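Local coordinates for protein obscurin (Homo sapiens, PDB 4C4K) that is a giant muscle protein with kinase and RhoGEF forms, whose first immunoglobulin domain probably serves as a protein-binding module, at residues 49-54 and 62-67. Sequence-based numbering, arbitrary orientation. Where two conformers were deposited one is given.
Sequences ARFRLA and LTILDL. With EDO (1,2-ethanediol), chain I.
Arg52 and Thr63 form a hydrogen-bonded pair of this antiparallel ladder: Arg52 N reaches Thr63 O at 2.9 Å and Thr63 N returns to Arg52 O at 2.8 Å. Two residues along, before strand 51-54 begins and after strand 62-64 ends, Leu65 N donates to Arg50 O. A water links Arg52 O to Thr63 OG1, which also bonds Thr23. Strands 51-56 and 59-64 make a hairpin at the margin of one sheet of the I-set immunoglobulin sandwich. On its inner face Ile64 CG2 lies 3.8 Å from Phe51 CE2, while Leu53 CD2 meets Leu62 CD1; buried Leu62 and Ile64 pack against Tyr75, and Leu62 and Leu53 against Trp38, of the opposing sheet. Arg50 bends at chi3 (-56°), bringing NH1 to Leu65 O at 3.0 Å, in the guanidinium plane and nearly head-on to the carbonyl; NH1 also salt-bridges Asp71. Phe51 CE1 lies over one face of the Arg50 guanidinium, offset toward its rim. Replacing Arg50 by an alanine would probably leave Asp71 without its charged mate and Leu65 O without this donor. On the outer face, provisionally, since Arg52 has two conformers, one bends at chi2 (-66°): NE and NH2 both reach Ala49 O from the same face of its carbonyl plane, and Leu65 CD1 packs over that guanidinium, offset toward the rim.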
# COMPACT_ATOMS: atom_id res chain seq x y z
N ALA A 49 3.80 -19.17 -16.13
CA ALA A 49 3.96 -20.46 -15.46
C ALA A 49 4.14 -20.33 -13.93
O ALA A 49 3.62 -21.15 -13.16
CB ALA A 49 5.12 -21.21 -16.09
N ARG A 50 4.86 -19.30 -13.47
CA ARG A 50 5.14 -19.16 -12.05
C ARG A 50 4.33 -18.08 -11.35
O ARG A 50 4.34 -18.05 -10.13
CB ARG A 50 6.63 -18.90 -11.81
CG ARG A 50 7.60 -19.96 -12.33
CD ARG A 50 8.93 -19.89 -11.60
NE ARG A 50 9.56 -18.56 -11.66
CZ ARG A 50 9.70 -17.75 -10.62
NH1 ARG A 50 9.22 -18.08 -9.43
NH2 ARG A 50 10.30 -16.58 -10.77
N PHE A 51 3.65 -17.19 -12.09
CA PHE A 51 2.89 -16.07 -11.53
C PHE A 51 1.44 -16.25 -11.89
O PHE A 51 1.09 -16.25 -13.08
CB PHE A 51 3.44 -14.73 -12.04
CG PHE A 51 4.83 -14.47 -11.52
CD1 PHE A 51 5.94 -14.97 -12.19
CD2 PHE A 51 5.04 -13.75 -10.35
CE1 PHE A 51 7.24 -14.79 -11.67
CE2 PHE A 51 6.33 -13.54 -9.84
CZ PHE A 51 7.42 -14.07 -10.51
N ARG A 52 0.59 -16.46 -10.87
CA ARG A 52 -0.83 -16.72 -11.10
C ARG A 52 -1.69 -15.64 -10.48
O ARG A 52 -1.60 -15.41 -9.29
CB ARG A 52 -1.23 -18.10 -10.55
CG ARG A 52 -0.26 -19.20 -10.93
CD ARG A 52 -0.26 -19.45 -12.43
NE ARG A 52 0.53 -20.62 -12.78
CZ ARG A 52 0.17 -21.87 -12.52
NH1 ARG A 52 -0.97 -22.13 -11.88
NH2 ARG A 52 0.94 -22.88 -12.88
N LEU A 53 -2.52 -15.02 -11.30
CA LEU A 53 -3.41 -13.95 -10.87
C LEU A 53 -4.84 -14.43 -10.88
O LEU A 53 -5.25 -15.14 -11.81
CB LEU A 53 -3.25 -12.73 -11.79
CG LEU A 53 -1.89 -12.06 -11.76
CD1 LEU A 53 -1.63 -11.33 -13.07
CD2 LEU A 53 -1.81 -11.08 -10.64
N ALA A 54 -5.60 -14.09 -9.83
CA ALA A 54 -6.99 -14.51 -9.74
C ALA A 54 -7.79 -13.53 -8.91
O ALA A 54 -7.23 -12.76 -8.12
CB ALA A 54 -7.08 -15.92 -9.15
N LEU A 62 -2.27 -12.90 -6.05
CA LEU A 62 -1.05 -13.15 -6.78
C LEU A 62 -0.37 -14.34 -6.10
O LEU A 62 0.10 -14.22 -4.97
CB LEU A 62 -0.10 -11.94 -6.81
CG LEU A 62 1.31 -12.22 -7.45
CD1 LEU A 62 1.17 -12.83 -8.88
CD2 LEU A 62 2.15 -10.96 -7.46
N THR A 63 -0.30 -15.50 -6.80
CA THR A 63 0.39 -16.67 -6.26
C THR A 63 1.69 -16.82 -7.02
O THR A 63 1.69 -16.74 -8.24
CB THR A 63 -0.47 -17.94 -6.37
OG1 THR A 63 -1.65 -17.75 -5.59
CG2 THR A 63 0.26 -19.19 -5.88
N ILE A 64 2.79 -17.04 -6.31
CA ILE A 64 4.11 -17.23 -6.94
C ILE A 64 4.54 -18.65 -6.68
O ILE A 64 4.65 -19.04 -5.52
CB ILE A 64 5.16 -16.18 -6.43
CG1 ILE A 64 4.57 -14.76 -6.57
CG2 ILE A 64 6.49 -16.32 -7.20
CD1 ILE A 64 5.35 -13.61 -5.81
N LEU A 65 4.80 -19.42 -7.76
CA LEU A 65 5.18 -20.80 -7.65
C LEU A 65 6.66 -20.97 -7.84
O LEU A 65 7.29 -20.19 -8.57
CB LEU A 65 4.42 -21.64 -8.68
CG LEU A 65 2.86 -21.61 -8.63
CD1 LEU A 65 2.29 -22.56 -9.68
CD2 LEU A 65 2.34 -22.05 -7.25
N ASP A 66 7.23 -21.99 -7.20
CA ASP A 66 8.65 -22.34 -7.34
C ASP A 66 9.56 -21.14 -7.09
O ASP A 66 10.37 -20.78 -7.94
CB ASP A 66 8.91 -22.98 -8.72
CG ASP A 66 10.09 -23.92 -8.72
OD1 ASP A 66 10.53 -24.33 -7.61
OD2 ASP A 66 10.56 -24.29 -9.83
N LEU A 67 9.39 -20.49 -5.93
CA LEU A 67 10.13 -19.30 -5.50
C LEU A 67 11.61 -19.34 -5.78
O LEU A 67 12.26 -20.35 -5.52
CB LEU A 67 9.94 -19.07 -3.99
CG LEU A 67 8.55 -18.71 -3.51
CD1 LEU A 67 8.48 -18.84 -2.01
CD2 LEU A 67 8.14 -17.31 -3.98
C1 EDO I . 8.21 -16.89 -14.70
O1 EDO I . 9.39 -17.49 -15.21
C2 EDO I . 6.98 -17.50 -15.43
O2 EDO I . 5.77 -16.94 -14.93
O HOH W 1 -3.53 -17.11 -7.47